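Local coordinates for heme-binding protein A / AI-2 binding protein A (Helicobacter pylori SS1, PDB 6OFQ) that probably serves as the periplasmic substrate-binding component of a peptide-importing ABC transporter, and is captured here in complex with the peptide STSA, at residues A[250-255]-A[271-276]; A[256-261]-A[508-513]. All coordinates share one frame; numbering follows the deposited sequence.

Interaction 1 of 2, residues A[250-255]-A[271-276]; sequences NSSTRA and LNEVEQ
A single glutamate side chain makes this polar contact, with Glu273 of residues 271-276 reaching to the N-terminal part of helix 251-259, where it meets Ser252 and Ala255. The CA atoms of Ser252 and Glu273 remain 8.0 Å apart, a gap that an extended glutamate is long enough to bridge. Glu273 CG lies anti to its own carbonyl carbon (chi1 -63°) and the chain runs straight on from there, which delivers the carboxylate to the helix. Ser252 OG donates to Glu273 OE2 over a short 2.5 Å, and the carboxylate oxygen accepts through its syn lone pair, on the side of the other oxygen; serine's short side chain puts a hydroxyl donor close to the helix surface, where the carboxylate arrives. Asn270 ND2 adds a weak bond to the same oxygen. Glu273 OE1 rests 3.4 Å from Ala255 CB, a methyl small enough to let the carboxylate approach the helix. One water donates to both Ser251 O, at 2.7 Å, and Glu273 OE1, at 2.8 Å, so that two acceptors sit side by side by sharing one donor molecule. The helix start is fixed by Asn250 at the N-cap, whose OD1 accepts from Thr253 N at 3.0 Å, the donor tilted 22° from the carbonyl plane. Around the contact, Ser251 OG and Arg254 bond to the backbone of Gly268 and Thr267 just beyond strand 265-266, while Val274 packs the start of helix 274-278 on strand 283-288.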
# COMPACT_ATOMS: atom_id res chain seq x y z
N ASN A 250 2.52 -8.16 -19.07
CA ASN A 250 1.34 -8.88 -19.54
C ASN A 250 1.05 -10.07 -18.63
O ASN A 250 1.89 -10.95 -18.43
CB ASN A 250 1.51 -9.34 -21.00
CG ASN A 250 0.27 -10.02 -21.50
OD1 ASN A 250 -0.09 -11.12 -21.13
ND2 ASN A 250 -0.47 -9.34 -22.38
N SER A 251 -0.15 -10.09 -18.04
CA SER A 251 -0.44 -11.09 -17.03
C SER A 251 -0.57 -12.50 -17.58
O SER A 251 -0.34 -13.49 -16.86
CB SER A 251 -1.72 -10.68 -16.31
OG SER A 251 -1.48 -9.51 -15.53
N SER A 252 -0.94 -12.60 -18.86
CA SER A 252 -0.95 -13.91 -19.53
C SER A 252 0.48 -14.40 -19.77
O SER A 252 0.82 -15.55 -19.53
CB SER A 252 -1.72 -13.90 -20.87
OG SER A 252 -3.09 -13.74 -20.62
N THR A 253 1.38 -13.52 -20.21
CA THR A 253 2.79 -13.83 -20.39
C THR A 253 3.43 -14.25 -19.06
O THR A 253 4.23 -15.19 -18.96
CB THR A 253 3.52 -12.64 -20.96
OG1 THR A 253 2.89 -12.24 -22.19
CG2 THR A 253 5.00 -12.89 -21.23
N ARG A 254 2.99 -13.58 -17.98
CA ARG A 254 3.51 -13.90 -16.65
C ARG A 254 3.08 -15.31 -16.22
O ARG A 254 3.90 -16.08 -15.73
CB ARG A 254 3.04 -12.79 -15.67
CG ARG A 254 3.81 -12.68 -14.35
CD ARG A 254 3.20 -11.66 -13.37
NE ARG A 254 2.86 -10.44 -14.08
CZ ARG A 254 1.68 -9.86 -14.15
NH1 ARG A 254 0.66 -10.18 -13.39
NH2 ARG A 254 1.56 -8.99 -15.13
N ALA A 255 1.80 -15.67 -16.40
CA ALA A 255 1.37 -17.02 -16.14
C ALA A 255 2.03 -18.06 -17.02
O ALA A 255 2.36 -19.15 -16.54
CB ALA A 255 -0.14 -17.08 -16.21
N LEU A 271 -7.64 -13.43 -13.75
CA LEU A 271 -8.47 -14.31 -13.01
C LEU A 271 -9.26 -15.37 -13.82
O LEU A 271 -9.55 -16.45 -13.28
CB LEU A 271 -9.41 -13.50 -12.10
CG LEU A 271 -8.57 -12.72 -11.07
CD1 LEU A 271 -9.32 -11.50 -10.60
CD2 LEU A 271 -8.21 -13.70 -9.97
N ASN A 272 -9.41 -15.11 -15.10
CA ASN A 272 -9.92 -16.21 -15.93
C ASN A 272 -8.88 -17.25 -16.30
O ASN A 272 -9.26 -18.19 -17.00
CB ASN A 272 -10.63 -15.66 -17.14
CG ASN A 272 -9.72 -15.03 -18.13
OD1 ASN A 272 -8.52 -14.90 -17.94
ND2 ASN A 272 -10.33 -14.53 -19.20
N GLU A 273 -7.65 -17.18 -15.81
CA GLU A 273 -6.67 -18.24 -16.02
C GLU A 273 -6.42 -19.06 -14.78
O GLU A 273 -5.69 -20.04 -14.86
CB GLU A 273 -5.33 -17.67 -16.49
CG GLU A 273 -5.48 -16.98 -17.85
CD GLU A 273 -4.24 -16.28 -18.35
OE1 GLU A 273 -3.18 -16.42 -17.70
OE2 GLU A 273 -4.32 -15.54 -19.33
N VAL A 274 -7.01 -18.69 -13.65
CA VAL A 274 -6.72 -19.38 -12.42
C VAL A 274 -7.17 -20.82 -12.44
O VAL A 274 -6.42 -21.70 -11.98
CB VAL A 274 -7.40 -18.61 -11.26
CG1 VAL A 274 -7.36 -19.45 -9.99
CG2 VAL A 274 -6.61 -17.35 -11.07
N GLU A 275 -8.36 -21.08 -12.98
CA GLU A 275 -8.84 -22.46 -13.04
C GLU A 275 -7.90 -23.35 -13.85
O GLU A 275 -7.56 -24.42 -13.38
CB GLU A 275 -10.30 -22.55 -13.50
CG GLU A 275 -10.78 -23.97 -13.83
CD GLU A 275 -12.14 -23.98 -14.52
OE1 GLU A 275 -13.18 -23.97 -13.80
OE2 GLU A 275 -12.15 -24.02 -15.77
N GLN A 276 -7.40 -22.88 -15.00
CA GLN A 276 -6.41 -23.62 -15.78
C GLN A 276 -5.15 -23.85 -14.98
O GLN A 276 -4.65 -24.97 -14.92
CB GLN A 276 -6.06 -22.99 -17.15
CG GLN A 276 -4.63 -23.14 -17.69
CD GLN A 276 -4.21 -22.28 -18.90
OE1 GLN A 276 -4.02 -21.06 -18.81
NE2 GLN A 276 -3.97 -22.94 -20.03
O HOH W 1 -2.44 -14.67 -15.62
O HOH W 2 -1.09 -17.56 -19.94

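Interaction 2 of 2, residues A[256-261]-A[508-513]; sequences LALRTG and PHLSKV
The last turn of helix 251-259 lies against the end of strand 497-510, with Leu258 and His509 nearest at 7.1 Å between CA atoms. The helix ends in a Schellman motif at Gly261, which bonds through its N back to Leu258 O and adopts a positive phi of 76°, a conformation that glycine takes readily. On the other side, a type I beta turn from Leu510 to Val513 follows the strand. The contact between them is apolar and depends on Leu258, whose CG stands anti to the backbone N (chi1 -175°), directing the two methyls at the strand. Leu258 CD2 meets Pro508 CB at 3.6 Å, the two side chains crossing at about a right angle. Leu258 CD1 lies 3.9 Å from Leu510 CD2, where the leucines run past each other in opposite directions. Leu510 CD2 also approaches the backbone Leu258 O at 3.7 Å. Branched leucine thus covers two strand residues at once. The CB of His509 leaves the strand away from the helix. His509 ND1 donates to Leu510 O at 2.8 Å from above the carbonyl plane, while Val513 N reaches that oxygen from the opposite face, and His509 NE2 bonds to Asp286. Strand 283-288 lies alongside, with Ile283 against Leu258 and Val285 against Pro508; Leu277 of helix 274-278 also touches Pro508, and backbone bonds tie Pro508 to Met266 of strand 265-266.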
# COMPACT_ATOMS: atom_id res chain seq x y z
N LEU A 256 2.27 -17.72 -18.28
CA LEU A 256 3.01 -18.65 -19.11
C LEU A 256 4.43 -18.90 -18.61
O LEU A 256 4.93 -20.04 -18.57
CB LEU A 256 3.06 -18.19 -20.57
CG LEU A 256 3.82 -19.11 -21.53
CD1 LEU A 256 3.27 -20.52 -21.56
CD2 LEU A 256 3.77 -18.37 -22.89
N ALA A 257 5.05 -17.84 -18.08
CA ALA A 257 6.34 -17.97 -17.47
C ALA A 257 6.31 -18.87 -16.21
O ALA A 257 7.29 -19.57 -15.91
CB ALA A 257 6.95 -16.62 -17.18
N LEU A 258 5.20 -18.88 -15.46
CA LEU A 258 5.06 -19.81 -14.38
C LEU A 258 4.93 -21.20 -14.91
O LEU A 258 5.55 -22.13 -14.37
CB LEU A 258 3.87 -19.44 -13.51
CG LEU A 258 3.73 -20.32 -12.28
CD1 LEU A 258 4.82 -20.09 -11.23
CD2 LEU A 258 2.39 -20.03 -11.61
N ARG A 259 4.13 -21.37 -15.95
CA ARG A 259 3.88 -22.69 -16.53
C ARG A 259 5.17 -23.31 -17.08
O ARG A 259 5.28 -24.54 -17.11
CB ARG A 259 2.80 -22.53 -17.61
CG ARG A 259 1.44 -22.42 -16.98
CD ARG A 259 0.43 -21.99 -18.04
NE ARG A 259 0.42 -22.82 -19.26
CZ ARG A 259 -0.01 -22.37 -20.43
NH1 ARG A 259 -0.38 -21.09 -20.53
NH2 ARG A 259 -0.09 -23.19 -21.48
N THR A 260 6.08 -22.52 -17.60
CA THR A 260 7.36 -23.03 -18.11
C THR A 260 8.43 -23.12 -17.03
O THR A 260 9.55 -23.57 -17.27
CB THR A 260 7.89 -22.17 -19.26
OG1 THR A 260 8.25 -20.87 -18.79
CG2 THR A 260 6.93 -22.05 -20.42
N GLY A 261 8.14 -22.63 -15.83
CA GLY A 261 9.13 -22.54 -14.76
C GLY A 261 10.17 -21.44 -14.84
O GLY A 261 11.07 -21.35 -13.99
N PRO A 508 -0.59 -17.46 -7.67
CA PRO A 508 -0.06 -18.73 -8.20
C PRO A 508 1.44 -18.90 -8.02
O PRO A 508 2.20 -17.92 -8.08
CB PRO A 508 -0.32 -18.57 -9.71
CG PRO A 508 -1.30 -17.44 -9.86
CD PRO A 508 -0.98 -16.51 -8.72
N HIS A 509 1.86 -20.11 -7.68
CA HIS A 509 3.27 -20.39 -7.54
C HIS A 509 3.55 -21.84 -7.78
O HIS A 509 2.66 -22.68 -7.81
CB HIS A 509 3.80 -19.94 -6.18
CG HIS A 509 3.11 -20.58 -5.03
ND1 HIS A 509 3.49 -21.79 -4.47
CD2 HIS A 509 2.00 -20.21 -4.36
CE1 HIS A 509 2.69 -22.09 -3.46
NE2 HIS A 509 1.76 -21.16 -3.40
N LEU A 510 4.83 -22.13 -8.04
CA LEU A 510 5.22 -23.54 -8.05
C LEU A 510 5.04 -24.24 -6.70
O LEU A 510 5.22 -23.59 -5.66
CB LEU A 510 6.66 -23.70 -8.59
CG LEU A 510 6.96 -23.08 -9.91
CD1 LEU A 510 8.43 -23.18 -10.25
CD2 LEU A 510 6.18 -23.70 -11.05
N SER A 511 4.68 -25.52 -6.74
CA SER A 511 4.50 -26.30 -5.51
C SER A 511 5.72 -26.35 -4.62
O SER A 511 5.57 -26.38 -3.39
CB SER A 511 4.02 -27.72 -5.83
OG SER A 511 4.98 -28.37 -6.63
N LYS A 512 6.92 -26.28 -5.22
CA LYS A 512 8.15 -26.31 -4.43
C LYS A 512 8.35 -25.03 -3.62
O LYS A 512 9.19 -25.00 -2.73
CB LYS A 512 9.42 -26.44 -5.31
CG LYS A 512 9.75 -25.24 -6.20
CD LYS A 512 11.05 -25.17 -7.05
CE LYS A 512 10.77 -25.87 -8.34
NZ LYS A 512 12.00 -25.99 -9.18
N VAL A 513 7.67 -23.95 -3.95
CA VAL A 513 7.84 -22.68 -3.20
C VAL A 513 6.93 -22.74 -1.97
O VAL A 513 5.71 -22.81 -2.10
CB VAL A 513 7.53 -21.45 -4.09
CG1 VAL A 513 7.62 -20.17 -3.26
CG2 VAL A 513 8.45 -21.42 -5.30

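Interactions 1 and 2 have centres about 11 Å apart and lie on the same side of the chain's centre, sharing helix 251-259: residues 250-255 supply its start to interaction 1, and residues 256-261 its last turn to interaction 2. Along the chain the order is 250-255, 256-261, 271-276, 508-513, so the two contacts cross, their segments alternating. One joins the helix to a near neighbour in sequence by polar bonds; the other joins it by apolar packing to a strand some 250 residues later. They touch where Gln276 NE2 lies 4.0 Å from Arg259 CZ. Together they pack helix 251-259 against residues 271-276 and strand 497-510, bringing distant parts of the chain together.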